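Local coordinates for protein isatin hydrolase (Ralstonia solanacearum, PDB 5NMP) that hydrolyses isatin, opening its five-membered ring to give isatinate, as a manganese-dependent enzyme of the cyclase family, at residues R55-D60 / W66-F71; D130-W135 / V182-G187; E121-L126 / N166-G171; L28-T31 / S35-T38. All blocks are in the same frame, centred on the assembly; numbering follows the deposited sequence.

Contact 1. Residues R55-D60 / W66-F71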
loop_
_atom_site.group_PDB
_atom_site.type_symbol
_atom_site.label_atom_id
_atom_site.label_comp_id
_atom_site.label_asym_id
_atom_site.label_seq_id
_atom_site.Cartn_x
_atom_site.Cartn_y
_atom_site.Cartn_z
ATOM N N ARG A 55 21.105 -2.831 -5.851
ATOM C CA ARG A 55 21.494 -1.695 -5.031
ATOM C C ARG A 55 22.035 -0.546 -5.883
ATOM O O ARG A 55 22.802 -0.764 -6.824
ATOM C CB ARG A 55 22.536 -2.140 -4.002
ATOM C CG ARG A 55 22.901 -1.093 -2.975
ATOM C CD ARG A 55 24.044 -1.572 -2.096
ATOM N NE ARG A 55 23.630 -2.605 -1.151
ATOM C CZ ARG A 55 24.431 -3.139 -0.233
ATOM N NH1 ARG A 55 25.691 -2.739 -0.139
ATOM N NH2 ARG A 55 23.974 -4.073 0.590
ATOM N N ILE A 56 21.622 0.675 -5.555
ATOM C CA ILE A 56 22.125 1.861 -6.240
ATOM C C ILE A 56 23.326 2.441 -5.491
ATOM O O ILE A 56 24.356 2.754 -6.088
ATOM C CB ILE A 56 21.041 2.951 -6.381
ATOM C CG1 ILE A 56 19.752 2.366 -6.957
ATOM C CG2 ILE A 56 21.538 4.094 -7.250
ATOM C CD1 ILE A 56 18.638 3.382 -7.104
ATOM N N SER A 57 23.179 2.585 -4.176
ATOM C CA SER A 57 24.260 3.068 -3.325
ATOM C C SER A 57 24.053 2.603 -1.885
ATOM O O SER A 57 22.932 2.288 -1.485
ATOM C CB SER A 57 24.353 4.593 -3.380
ATOM O OG SER A 57 23.238 5.193 -2.742
ATOM N N HIS A 58 25.135 2.561 -1.113
ATOM C CA HIS A 58 25.073 2.120 0.277
ATOM C C HIS A 58 26.032 2.940 1.134
ATOM O O HIS A 58 27.016 2.415 1.659
ATOM C CB HIS A 58 25.404 0.627 0.379
ATOM C CG HIS A 58 25.204 0.048 1.746
ATOM N ND1 HIS A 58 23.969 -0.013 2.356
ATOM C CD2 HIS A 58 26.080 -0.503 2.619
ATOM C CE1 HIS A 58 24.094 -0.573 3.547
ATOM N NE2 HIS A 58 25.366 -0.880 3.729
ATOM N N TYR A 59 25.729 4.231 1.262
ATOM C CA TYR A 59 26.570 5.180 1.992
ATOM C C TYR A 59 28.024 5.102 1.523
ATOM O O TYR A 59 28.948 5.088 2.336
ATOM C CB TYR A 59 26.493 4.930 3.502
ATOM C CG TYR A 59 25.150 4.425 3.994
ATOM C CD1 TYR A 59 24.063 5.282 4.119
ATOM C CD2 TYR A 59 24.976 3.093 4.350
ATOM C CE1 TYR A 59 22.838 4.822 4.576
ATOM C CE2 TYR A 59 23.757 2.625 4.807
ATOM C CZ TYR A 59 22.692 3.493 4.918
ATOM O OH TYR A 59 21.478 3.027 5.370
ATOM N N ASP A 60 28.217 5.044 0.208
ATOM C CA ASP A 60 29.547 4.881 -0.365
ATOM C C ASP A 60 29.776 5.821 -1.545
ATOM O O ASP A 60 29.078 6.818 -1.693
ATOM C CB ASP A 60 29.765 3.429 -0.797
ATOM C CG ASP A 60 28.600 2.873 -1.598
ATOM O OD1 ASP A 60 27.840 3.666 -2.194
ATOM O OD2 ASP A 60 28.448 1.634 -1.633
ATOM N N TRP A 66 23.481 8.335 1.484
ATOM C CA TRP A 66 22.198 7.662 1.322
ATOM C C TRP A 66 22.308 6.219 0.830
ATOM O O TRP A 66 23.360 5.776 0.365
ATOM C CB TRP A 66 21.307 8.461 0.368
ATOM C CG TRP A 66 21.947 8.758 -0.951
ATOM C CD1 TRP A 66 21.859 8.016 -2.092
ATOM C CD2 TRP A 66 22.777 9.883 -1.267
ATOM N NE1 TRP A 66 22.580 8.609 -3.100
ATOM C CE2 TRP A 66 23.154 9.756 -2.618
ATOM C CE3 TRP A 66 23.237 10.986 -0.539
ATOM C CZ2 TRP A 66 23.971 10.691 -3.256
ATOM C CZ3 TRP A 66 24.047 11.911 -1.174
ATOM C CH2 TRP A 66 24.406 11.758 -2.519
ATOM N N TYR A 67 21.198 5.498 0.948
ATOM C CA TYR A 67 21.097 4.109 0.518
ATOM C C TYR A 67 19.728 3.870 -0.105
ATOM O O TYR A 67 18.716 4.264 0.468
ATOM C CB TYR A 67 21.327 3.163 1.701
ATOM C CG TYR A 67 20.651 1.813 1.573
ATOM C CD1 TYR A 67 21.096 0.872 0.651
ATOM C CD2 TYR A 67 19.577 1.475 2.388
ATOM C CE1 TYR A 67 20.482 -0.362 0.535
ATOM C CE2 TYR A 67 18.959 0.244 2.281
ATOM C CZ TYR A 67 19.416 -0.672 1.351
ATOM O OH TYR A 67 18.806 -1.901 1.237
ATOM N N TRP A 68 19.701 3.242 -1.278
ATOM C CA TRP A 68 18.443 2.944 -1.972
ATOM C C TRP A 68 18.626 1.939 -3.111
ATOM O O TRP A 68 19.740 1.720 -3.588
ATOM C CB TRP A 68 17.789 4.228 -2.512
ATOM C CG TRP A 68 18.656 5.079 -3.407
ATOM C CD1 TRP A 68 20.007 4.985 -3.585
ATOM C CD2 TRP A 68 18.219 6.157 -4.245
ATOM N NE1 TRP A 68 20.437 5.937 -4.478
ATOM C CE2 TRP A 68 19.358 6.668 -4.899
ATOM C CE3 TRP A 68 16.974 6.739 -4.507
ATOM C CZ2 TRP A 68 19.291 7.730 -5.796
ATOM C CZ3 TRP A 68 16.910 7.796 -5.400
ATOM C CH2 TRP A 68 18.061 8.280 -6.032
ATOM N N ASN A 69 17.519 1.338 -3.539
ATOM C CA ASN A 69 17.544 0.274 -4.544
ATOM C C ASN A 69 16.656 0.551 -5.754
ATOM O O ASN A 69 15.743 1.374 -5.693
ATOM C CB ASN A 69 17.107 -1.060 -3.921
ATOM C CG ASN A 69 17.917 -1.434 -2.693
ATOM O OD1 ASN A 69 18.982 -2.043 -2.799
ATOM N ND2 ASN A 69 17.406 -1.087 -1.519
ATOM N N ASN A 70 16.942 -0.146 -6.850
ATOM C CA ASN A 70 15.990 -0.315 -7.945
ATOM C C ASN A 70 15.423 -1.728 -7.876
ATOM O O ASN A 70 16.116 -2.646 -7.435
ATOM C CB ASN A 70 16.651 -0.085 -9.304
ATOM C CG ASN A 70 16.967 1.369 -9.566
ATOM O OD1 ASN A 70 16.208 2.261 -9.190
ATOM N ND2 ASN A 70 18.092 1.616 -10.223
ATOM N N PHE A 71 14.177 -1.918 -8.300
ATOM C CA PHE A 71 13.620 -3.268 -8.334
ATOM C C PHE A 71 12.722 -3.511 -9.541
ATOM O O PHE A 71 12.255 -2.576 -10.193
ATOM C CB PHE A 71 12.849 -3.575 -7.040
ATOM C CG PHE A 71 11.567 -2.800 -6.882
ATOM C CD1 PHE A 71 10.348 -3.374 -7.218
ATOM C CD2 PHE A 71 11.575 -1.510 -6.371
ATOM C CE1 PHE A 71 9.165 -2.671 -7.063
ATOM C CE2 PHE A 71 10.395 -0.800 -6.213
ATOM C CZ PHE A 71 9.188 -1.382 -6.560
#

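Contact 2. Residues D130-W135 / V182-G187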
loop_
_atom_site.group_PDB
_atom_site.type_symbol
_atom_site.label_atom_id
_atom_site.label_comp_id
_atom_site.label_asym_id
_atom_site.label_seq_id
_atom_site.Cartn_x
_atom_site.Cartn_y
_atom_site.Cartn_z
ATOM N N ASP A 130 -21.524 -26.335 1.903
ATOM C CA ASP A 130 -21.844 -27.000 3.160
ATOM C C ASP A 130 -20.905 -26.557 4.274
ATOM O O ASP A 130 -21.344 -26.270 5.387
ATOM C CB ASP A 130 -21.785 -28.520 2.996
ATOM C CG ASP A 130 -22.825 -29.041 2.024
ATOM O OD1 ASP A 130 -23.183 -28.298 1.085
ATOM O OD2 ASP A 130 -23.287 -30.189 2.198
ATOM N N PHE A 131 -19.614 -26.490 3.964
ATOM C CA PHE A 131 -18.616 -26.073 4.941
ATOM C C PHE A 131 -18.816 -24.614 5.339
ATOM O O PHE A 131 -18.665 -24.259 6.508
ATOM C CB PHE A 131 -17.202 -26.282 4.392
ATOM C CG PHE A 131 -16.115 -26.080 5.413
ATOM C CD1 PHE A 131 -15.543 -24.828 5.604
ATOM C CD2 PHE A 131 -15.658 -27.142 6.177
ATOM C CE1 PHE A 131 -14.538 -24.640 6.539
ATOM C CE2 PHE A 131 -14.653 -26.962 7.116
ATOM C CZ PHE A 131 -14.092 -25.709 7.296
ATOM N N LEU A 132 -19.154 -23.774 4.367
ATOM C CA LEU A 132 -19.396 -22.361 4.638
ATOM C C LEU A 132 -20.636 -22.160 5.513
ATOM O O LEU A 132 -20.628 -21.340 6.432
ATOM C CB LEU A 132 -19.536 -21.582 3.330
ATOM C CG LEU A 132 -18.247 -21.373 2.528
ATOM C CD1 LEU A 132 -18.551 -20.780 1.163
ATOM C CD2 LEU A 132 -17.261 -20.489 3.292
ATOM N N GLN A 133 -21.697 -22.912 5.232
ATOM C CA GLN A 133 -22.938 -22.799 5.996
ATOM C C GLN A 133 -22.785 -23.316 7.424
ATOM O O GLN A 133 -23.477 -22.860 8.335
ATOM C CB GLN A 133 -24.072 -23.543 5.288
ATOM C CG GLN A 133 -24.584 -22.841 4.041
ATOM C CD GLN A 133 -25.691 -23.613 3.346
ATOM O OE1 GLN A 133 -25.738 -24.844 3.401
ATOM N NE2 GLN A 133 -26.592 -22.891 2.689
ATOM N N ALA A 134 -21.883 -24.274 7.616
ATOM C CA ALA A 134 -21.586 -24.781 8.949
ATOM C C ALA A 134 -20.802 -23.742 9.743
ATOM O O ALA A 134 -20.963 -23.617 10.957
ATOM C CB ALA A 134 -20.812 -26.084 8.867
ATOM N N TRP A 135 -19.951 -22.999 9.039
ATOM C CA TRP A 135 -19.166 -21.926 9.640
ATOM C C TRP A 135 -20.082 -20.838 10.192
ATOM O O TRP A 135 -19.870 -20.341 11.299
ATOM C CB TRP A 135 -18.194 -21.340 8.612
ATOM C CG TRP A 135 -17.291 -20.265 9.146
ATOM C CD1 TRP A 135 -16.032 -20.428 9.651
ATOM C CD2 TRP A 135 -17.569 -18.860 9.211
ATOM N NE1 TRP A 135 -15.513 -19.214 10.033
ATOM C CE2 TRP A 135 -16.438 -18.235 9.775
ATOM C CE3 TRP A 135 -18.666 -18.068 8.854
ATOM C CZ2 TRP A 135 -16.372 -16.859 9.987
ATOM C CZ3 TRP A 135 -18.600 -16.703 9.068
ATOM C CH2 TRP A 135 -17.461 -16.113 9.628
ATOM N N VAL A 182 -18.237 -20.377 -4.832
ATOM C CA VAL A 182 -17.993 -19.061 -5.404
ATOM C C VAL A 182 -19.316 -18.387 -5.767
ATOM O O VAL A 182 -19.521 -17.209 -5.470
ATOM C CB VAL A 182 -17.086 -19.149 -6.651
ATOM C CG1 VAL A 182 -16.929 -17.781 -7.300
ATOM C CG2 VAL A 182 -15.724 -19.717 -6.275
ATOM N N GLU A 183 -20.217 -19.141 -6.392
ATOM C CA GLU A 183 -21.538 -18.627 -6.748
ATOM C C GLU A 183 -22.337 -18.208 -5.512
ATOM O O GLU A 183 -23.013 -17.180 -5.522
ATOM C CB GLU A 183 -22.323 -19.671 -7.548
ATOM C CG GLU A 183 -21.804 -19.890 -8.959
ATOM C CD GLU A 183 -22.486 -21.047 -9.671
ATOM O OE1 GLU A 183 -23.168 -21.853 -9.000
ATOM O OE2 GLU A 183 -22.335 -21.148 -10.907
ATOM N N TRP A 184 -22.250 -19.005 -4.452
ATOM C CA TRP A 184 -22.963 -18.728 -3.208
ATOM C C TRP A 184 -22.432 -17.467 -2.527
ATOM O O TRP A 184 -23.207 -16.614 -2.093
ATOM C CB TRP A 184 -22.857 -19.930 -2.263
ATOM C CG TRP A 184 -23.672 -19.816 -1.011
ATOM C CD1 TRP A 184 -25.008 -20.053 -0.881
ATOM C CD2 TRP A 184 -23.198 -19.462 0.293
ATOM N NE1 TRP A 184 -25.400 -19.860 0.421
ATOM C CE2 TRP A 184 -24.308 -19.496 1.164
ATOM C CE3 TRP A 184 -21.947 -19.114 0.810
ATOM C CZ2 TRP A 184 -24.204 -19.194 2.520
ATOM C CZ3 TRP A 184 -21.845 -18.817 2.158
ATOM C CH2 TRP A 184 -22.968 -18.858 2.997
ATOM N N LEU A 185 -21.110 -17.354 -2.440
ATOM C CA LEU A 185 -20.474 -16.188 -1.831
ATOM C C LEU A 185 -20.851 -14.889 -2.541
ATOM O O LEU A 185 -21.068 -13.862 -1.898
ATOM C CB LEU A 185 -18.951 -16.350 -1.825
ATOM C CG LEU A 185 -18.378 -17.314 -0.788
ATOM C CD1 LEU A 185 -16.864 -17.342 -0.868
ATOM C CD2 LEU A 185 -18.833 -16.923 0.612
ATOM N N ILE A 186 -20.929 -14.938 -3.866
ATOM C CA ILE A 186 -21.265 -13.752 -4.641
ATOM C C ILE A 186 -22.763 -13.462 -4.603
ATOM O O ILE A 186 -23.181 -12.355 -4.265
ATOM C CB ILE A 186 -20.818 -13.894 -6.105
ATOM C CG1 ILE A 186 -19.296 -14.003 -6.184
ATOM C CG2 ILE A 186 -21.303 -12.714 -6.929
ATOM C CD1 ILE A 186 -18.775 -14.297 -7.580
ATOM N N GLY A 187 -23.565 -14.469 -4.937
ATOM C CA GLY A 187 -24.998 -14.296 -5.099
ATOM C C GLY A 187 -25.833 -14.264 -3.832
ATOM O O GLY A 187 -26.831 -13.548 -3.764
#

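Contact 3. Residues E121-L126 / N166-G171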
loop_
_atom_site.group_PDB
_atom_site.type_symbol
_atom_site.label_atom_id
_atom_site.label_comp_id
_atom_site.label_asym_id
_atom_site.label_seq_id
_atom_site.Cartn_x
_atom_site.Cartn_y
_atom_site.Cartn_z
ATOM N N GLU A 121 -4.424 -32.534 5.593
ATOM C CA GLU A 121 -4.652 -33.927 5.222
ATOM C C GLU A 121 -5.032 -34.088 3.754
ATOM O O GLU A 121 -5.186 -35.208 3.268
ATOM C CB GLU A 121 -5.739 -34.540 6.109
ATOM C CG GLU A 121 -5.311 -34.730 7.550
ATOM C CD GLU A 121 -4.031 -35.539 7.670
ATOM O OE1 GLU A 121 -3.945 -36.621 7.047
ATOM O OE2 GLU A 121 -3.107 -35.087 8.379
ATOM N N ASN A 122 -5.186 -32.967 3.055
ATOM C CA ASN A 122 -5.508 -32.988 1.632
ATOM C C ASN A 122 -5.143 -31.670 0.961
ATOM O O ASN A 122 -5.790 -30.648 1.180
ATOM C CB ASN A 122 -6.990 -33.291 1.416
ATOM C CG ASN A 122 -7.365 -33.362 -0.054
ATOM O OD1 ASN A 122 -6.500 -33.458 -0.927
ATOM N ND2 ASN A 122 -8.663 -33.324 -0.335
ATOM N N GLU A 123 -4.110 -31.704 0.131
ATOM C CA GLU A 123 -3.633 -30.506 -0.542
ATOM C C GLU A 123 -4.573 -30.069 -1.669
ATOM O O GLU A 123 -4.438 -28.972 -2.211
ATOM C CB GLU A 123 -2.219 -30.742 -1.075
ATOM C CG GLU A 123 -1.197 -30.976 0.031
ATOM C CD GLU A 123 0.115 -31.543 -0.477
ATOM O OE1 GLU A 123 0.095 -32.364 -1.421
ATOM O OE2 GLU A 123 1.170 -31.166 0.074
ATOM N N ASP A 124 -5.533 -30.924 -2.008
ATOM C CA ASP A 124 -6.507 -30.601 -3.050
ATOM C C ASP A 124 -7.889 -30.349 -2.467
ATOM O O ASP A 124 -8.889 -30.365 -3.188
ATOM C CB ASP A 124 -6.577 -31.722 -4.082
ATOM C CG ASP A 124 -5.373 -31.741 -4.994
ATOM O OD1 ASP A 124 -4.732 -32.806 -5.117
ATOM O OD2 ASP A 124 -5.071 -30.688 -5.592
ATOM N N TRP A 125 -7.931 -30.113 -1.158
ATOM C CA TRP A 125 -9.185 -29.923 -0.435
ATOM C C TRP A 125 -10.004 -28.768 -1.004
ATOM O O TRP A 125 -9.466 -27.712 -1.337
ATOM C CB TRP A 125 -8.896 -29.690 1.048
ATOM C CG TRP A 125 -10.107 -29.718 1.925
ATOM C CD1 TRP A 125 -10.688 -30.817 2.485
ATOM C CD2 TRP A 125 -10.877 -28.591 2.359
ATOM N NE1 TRP A 125 -11.776 -30.445 3.235
ATOM C CE2 TRP A 125 -11.914 -29.083 3.174
ATOM C CE3 TRP A 125 -10.791 -27.213 2.133
ATOM C CZ2 TRP A 125 -12.859 -28.248 3.766
ATOM C CZ3 TRP A 125 -11.730 -26.386 2.721
ATOM C CH2 TRP A 125 -12.751 -26.906 3.528
ATOM N N LEU A 126 -11.311 -28.978 -1.111
ATOM C CA LEU A 126 -12.195 -27.992 -1.711
ATOM C C LEU A 126 -13.148 -27.377 -0.696
ATOM O O LEU A 126 -13.850 -28.087 0.027
ATOM C CB LEU A 126 -12.989 -28.624 -2.855
ATOM C CG LEU A 126 -12.154 -29.206 -3.995
ATOM C CD1 LEU A 126 -13.041 -29.849 -5.045
ATOM C CD2 LEU A 126 -11.278 -28.127 -4.613
ATOM N N ASN A 166 3.800 -26.373 -5.286
ATOM C CA ASN A 166 3.317 -27.754 -5.230
ATOM C C ASN A 166 2.823 -28.281 -6.569
ATOM O O ASN A 166 1.642 -28.581 -6.736
ATOM C CB ASN A 166 2.204 -27.892 -4.195
ATOM C CG ASN A 166 1.977 -29.333 -3.782
ATOM O OD1 ASN A 166 2.913 -30.130 -3.750
ATOM N ND2 ASN A 166 0.733 -29.677 -3.475
ATOM N N ILE A 167 3.746 -28.413 -7.512
ATOM C CA ILE A 167 3.405 -28.765 -8.880
ATOM C C ILE A 167 3.836 -30.182 -9.246
ATOM O O ILE A 167 4.975 -30.586 -8.996
ATOM C CB ILE A 167 4.029 -27.752 -9.858
ATOM C CG1 ILE A 167 3.202 -26.463 -9.843
ATOM C CG2 ILE A 167 4.123 -28.324 -11.265
ATOM C CD1 ILE A 167 3.700 -25.396 -10.774
ATOM N N ARG A 168 2.902 -30.935 -9.821
ATOM C CA ARG A 168 3.179 -32.271 -10.331
ATOM C C ARG A 168 2.990 -32.283 -11.850
ATOM O O ARG A 168 2.892 -31.224 -12.469
ATOM C CB ARG A 168 2.283 -33.302 -9.646
ATOM C CG ARG A 168 2.401 -33.271 -8.125
ATOM C CD ARG A 168 2.049 -34.608 -7.492
ATOM N NE ARG A 168 0.674 -34.654 -7.000
ATOM C CZ ARG A 168 0.288 -34.180 -5.819
ATOM N NH1 ARG A 168 1.173 -33.611 -5.009
ATOM N NH2 ARG A 168 -0.983 -34.269 -5.449
ATOM N N GLU A 169 2.940 -33.467 -12.454
ATOM C CA GLU A 169 2.895 -33.556 -13.913
ATOM C C GLU A 169 1.566 -33.056 -14.487
ATOM O O GLU A 169 1.471 -32.745 -15.677
ATOM C CB GLU A 169 3.166 -34.997 -14.367
ATOM C CG GLU A 169 1.975 -35.733 -14.970
ATOM C CD GLU A 169 0.960 -36.165 -13.928
ATOM O OE1 GLU A 169 1.251 -36.032 -12.717
ATOM O OE2 GLU A 169 -0.130 -36.637 -14.323
ATOM N N ASP A 170 0.547 -32.968 -13.640
ATOM C CA ASP A 170 -0.764 -32.513 -14.085
ATOM C C ASP A 170 -1.141 -31.176 -13.448
ATOM O O ASP A 170 -2.311 -30.918 -13.167
ATOM C CB ASP A 170 -1.834 -33.566 -13.779
ATOM C CG ASP A 170 -1.940 -33.885 -12.297
ATOM O OD1 ASP A 170 -0.947 -33.683 -11.562
ATOM O OD2 ASP A 170 -3.021 -34.344 -11.867
ATOM N N GLY A 171 -0.142 -30.329 -13.224
ATOM C CA GLY A 171 -0.382 -28.994 -12.712
ATOM C C GLY A 171 -0.189 -28.849 -11.214
ATOM O O GLY A 171 0.355 -29.733 -10.555
#

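Contact 4. Residues L28-T31 / S35-T38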
loop_
_atom_site.group_PDB
_atom_site.type_symbol
_atom_site.label_atom_id
_atom_site.label_comp_id
_atom_site.label_asym_id
_atom_site.label_seq_id
_atom_site.Cartn_x
_atom_site.Cartn_y
_atom_site.Cartn_z
ATOM N N LEU A 28 -0.225 -8.813 7.277
ATOM C CA LEU A 28 -0.614 -10.022 6.557
ATOM C C LEU A 28 0.222 -10.226 5.300
ATOM O O LEU A 28 -0.129 -11.024 4.435
ATOM C CB LEU A 28 -2.095 -9.968 6.183
ATOM C CG LEU A 28 -3.072 -9.652 7.313
ATOM C CD1 LEU A 28 -4.507 -9.739 6.812
ATOM C CD2 LEU A 28 -2.848 -10.584 8.492
ATOM N N THR A 29 1.334 -9.507 5.210
ATOM C CA THR A 29 2.120 -9.466 3.984
ATOM C C THR A 29 3.399 -10.302 4.070
ATOM O O THR A 29 4.103 -10.280 5.081
ATOM C CB THR A 29 2.483 -8.009 3.630
ATOM O OG1 THR A 29 1.302 -7.200 3.685
ATOM C CG2 THR A 29 3.083 -7.919 2.240
ATOM N N GLN A 30 3.682 -11.048 3.004
ATOM C CA GLN A 30 4.945 -11.763 2.867
ATOM C C GLN A 30 6.052 -10.793 2.451
ATOM O O GLN A 30 5.772 -9.717 1.924
ATOM C CB GLN A 30 4.823 -12.891 1.837
ATOM C CG GLN A 30 3.879 -14.022 2.225
ATOM C CD GLN A 30 4.565 -15.115 3.027
ATOM O OE1 GLN A 30 5.619 -14.897 3.622
ATOM N NE2 GLN A 30 3.969 -16.302 3.040
ATOM N N THR A 31 7.304 -11.176 2.673
ATOM C CA THR A 31 8.432 -10.319 2.322
ATOM C C THR A 31 8.858 -10.480 0.864
ATOM O O THR A 31 9.180 -11.583 0.418
ATOM C CB THR A 31 9.648 -10.597 3.232
ATOM O OG1 THR A 31 9.358 -10.148 4.560
ATOM C CG2 THR A 31 10.877 -9.862 2.724
ATOM N N SER A 35 14.037 -14.690 -3.390
ATOM C CA SER A 35 13.842 -16.097 -3.067
ATOM C C SER A 35 12.363 -16.461 -2.986
ATOM O O SER A 35 12.014 -17.633 -2.830
ATOM C CB SER A 35 14.538 -16.444 -1.750
ATOM O OG SER A 35 13.984 -15.711 -0.674
ATOM N N PHE A 36 11.494 -15.461 -3.091
ATOM C CA PHE A 36 10.059 -15.717 -3.033
ATOM C C PHE A 36 9.590 -16.462 -4.278
ATOM O O PHE A 36 9.974 -16.106 -5.392
ATOM C CB PHE A 36 9.270 -14.418 -2.884
ATOM C CG PHE A 36 7.833 -14.640 -2.523
ATOM C CD1 PHE A 36 6.882 -14.854 -3.508
ATOM C CD2 PHE A 36 7.438 -14.673 -1.196
ATOM C CE1 PHE A 36 5.562 -15.082 -3.179
ATOM C CE2 PHE A 36 6.119 -14.895 -0.860
ATOM C CZ PHE A 36 5.179 -15.100 -1.854
ATOM N N PRO A 37 8.748 -17.495 -4.089
ATOM C CA PRO A 37 8.257 -18.342 -5.183
ATOM C C PRO A 37 7.669 -17.549 -6.348
ATOM O O PRO A 37 6.866 -16.638 -6.145
ATOM C CB PRO A 37 7.178 -19.191 -4.508
ATOM C CG PRO A 37 7.597 -19.262 -3.093
ATOM C CD PRO A 37 8.225 -17.937 -2.782
ATOM N N THR A 38 8.084 -17.900 -7.560
ATOM C CA THR A 38 7.594 -17.234 -8.758
ATOM C C THR A 38 6.698 -18.173 -9.557
ATOM O O THR A 38 7.075 -19.306 -9.857
ATOM C CB THR A 38 8.753 -16.745 -9.646
ATOM O OG1 THR A 38 9.599 -15.872 -8.888
ATOM C CG2 THR A 38 8.219 -15.994 -10.856
#

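Contact 1. Residues R55-D60 / W66-F71
The edge of the H58 imidazole points at the face of Y67 in an offset edge-to-face pair, planes at 88°, with H58 ND1 3.5 Å from Y67 CD1. One face of the imidazole lies against the Y59 ring and the opposite face against the R55 guanidinium, while the Y59 ring receives Y67 CB in a CH-pi contact 3.9 Å from its centroid. All this decorates a beta hairpin, strands 52-60 and 66-74, interrupted by a classic bulge where I56 and S57 both face W68. On the other side of the hairpin, I56 CD1 stands over the five-membered ring of W68, 3.9 Å from the centroid and 3° off the normal; S57 OG sits at the edge of that indole. At the bulge, I56 N donates a hydrogen bond to W68 O (2.9 Å), whereas that from W68 N to S57 O is weak. Y59 OH is hydrogen-bonded to A85 O of the second subunit, Y67 OH to its G252 O. W66 O accepts two hydrogen bonds from opposite faces of its carbonyl plane: S57 OG (chi1 69°, between backbone N and carbonyl carbon) at 3.2 Å and Y59 N at 3.0 Å.

Contact 2. Residues D130-W135 / V182-G187
L132 and W184 make the close part of this helix pair, their side chains sliding past each other in opposite directions. L132 CB lies 3.8 Å from W184 CZ3, and L132 CD1 comes equally near W184 CE3, so the leucine runs along the six-membered part of the indole. The same methyl, L132 CD1, also meets L185 CD2 at 3.9 Å, the two leucines crossing at about a right angle. W184 gets there because its CG is anti to the backbone N (chi1 -174°), which throws the indole across to helix 129-139, where it also rests on V129 and E136.

The two helices belong to successive beta-alpha-beta connections: 129-139 lies between the parallel neighbours 107-114 and 147-151, and 179-187 leads into the next parallel strand, 193-195. The axes of the two segments come no closer than 11.1 Å, at 45° to each other, so it is the long side chains that bridge them. F131 and W135 turn instead to strand 107-114, and V182 and I186 to helix 214-221.

Toward solvent the fit slackens. Q133, extended beyond CG, reaches slantwise past the indole, its amide plane perpendicular to the ring, with Q133 CG 4.0 Å from W184 CZ2. At the far end Q133 NE2 and W184 NE1, both N-H donors, approach to 4.0 Å without a hydrogen bond.

Contact 3. Residues E121-L126 / N166-G171
E123 reaches from its loop toward N166, starting with E123 CB 4.0 Å from N166 ND2. Its chain runs extended beyond CG and crosses the asparagine side chain at about a right angle, carboxylate and amide planes 65° apart, with E123 CD 3.6 Å from N166 ND2. At the tip the oxygens divide their work. E123 OE1 accepts a weak hydrogen bond from N166 ND2 at 3.4 Å and forms a long salt bridge to R168 NH1 at 3.9 Å. This oxygen lies at the guanidinium edge, near its plane; carboxylate and guanidinium planes are 22° apart. E123 OE2 has the firmer partner, a salt bridge to R157.

Tight turns carry E123, D124 and R168. N122 to W125 is a type I turn that also holds an Asx turn, N122 OD1 accepting from D124 N at 2.9 Å. Across the contact, a type I turn from R168 to G171 closes a tiny hairpin of strands 167-168 and 171-172, which follows helix 161-165 through N166.

D124 and R168 approach each other from opposite directions, but D124 OD1 to R168 NH2, 4.0 Å, is beyond a salt bridge. D124 OD1 instead accepts from H173 ND1, and N166 ND2 is bonded to H173 O.

Contact 4. Residues L28-T31 / S35-T38
Q30, whose side chain meets F36, is hydrogen-bonded through its backbone N to T79 OG1. That bond, with a second hydrogen bond from T29 OG1 to V260 N one residue earlier, ties this part of the chain to its surroundings. No polar bond crosses between Q30 and F36 themselves. Instead the aliphatic part of the glutamine faces the phenylalanine: Q30 CB lies 3.6 Å from F36 CE2, and Q30 CG lies 3.9 Å from F36 CE2. The glutamine bends at its second torsion (chi2 -88°); its side chain crosses F36 at about a right angle, with amide and ring planes 71° apart. Next along, T31 O comes within 3.9 Å of F36 CD2.

Both segments sit in the long loop between strands 24-27 and 52-60, which doubles back here. With CG anti to the backbone N (chi1 -167°), the F36 ring is carried toward the 28-31 segment. P37 CD lies over one face of the ring, while P37 reaches on to A161 and F164 of helix 161-165. T31 also packs against K249 of the second subunit.

The F36 side chain is about 7 Å from that of H80, a manganese ligand, and about 11 Å from the manganese ion itself. With carbon against carbon at its heart, this contact gives the loop a largely apolar join near the metal site, beyond the first shell of ligands.

Overall arrangement
Contact 4 is the buried one, closing a loop near the manganese site mostly through carbon contacts, without a polar bond across it; contact 3, about 20 Å away between centres, lies on the surface and relies on charged and amide groups. Contacts 1 and 2 are both partly buried, yet they sit on opposite sides of the chain's centre, about 48 Å apart between centres: a hydrogen-bonded hairpin with aromatic rings in the first, two helices meeting through side chains without a polar bond in the second. Contacts 2 and 3 alternate along the chain and touch where F131 meets W125 edge-to-face. Contacts 1 and 4 share the second subunit, which contacts 2 and 3 do not touch.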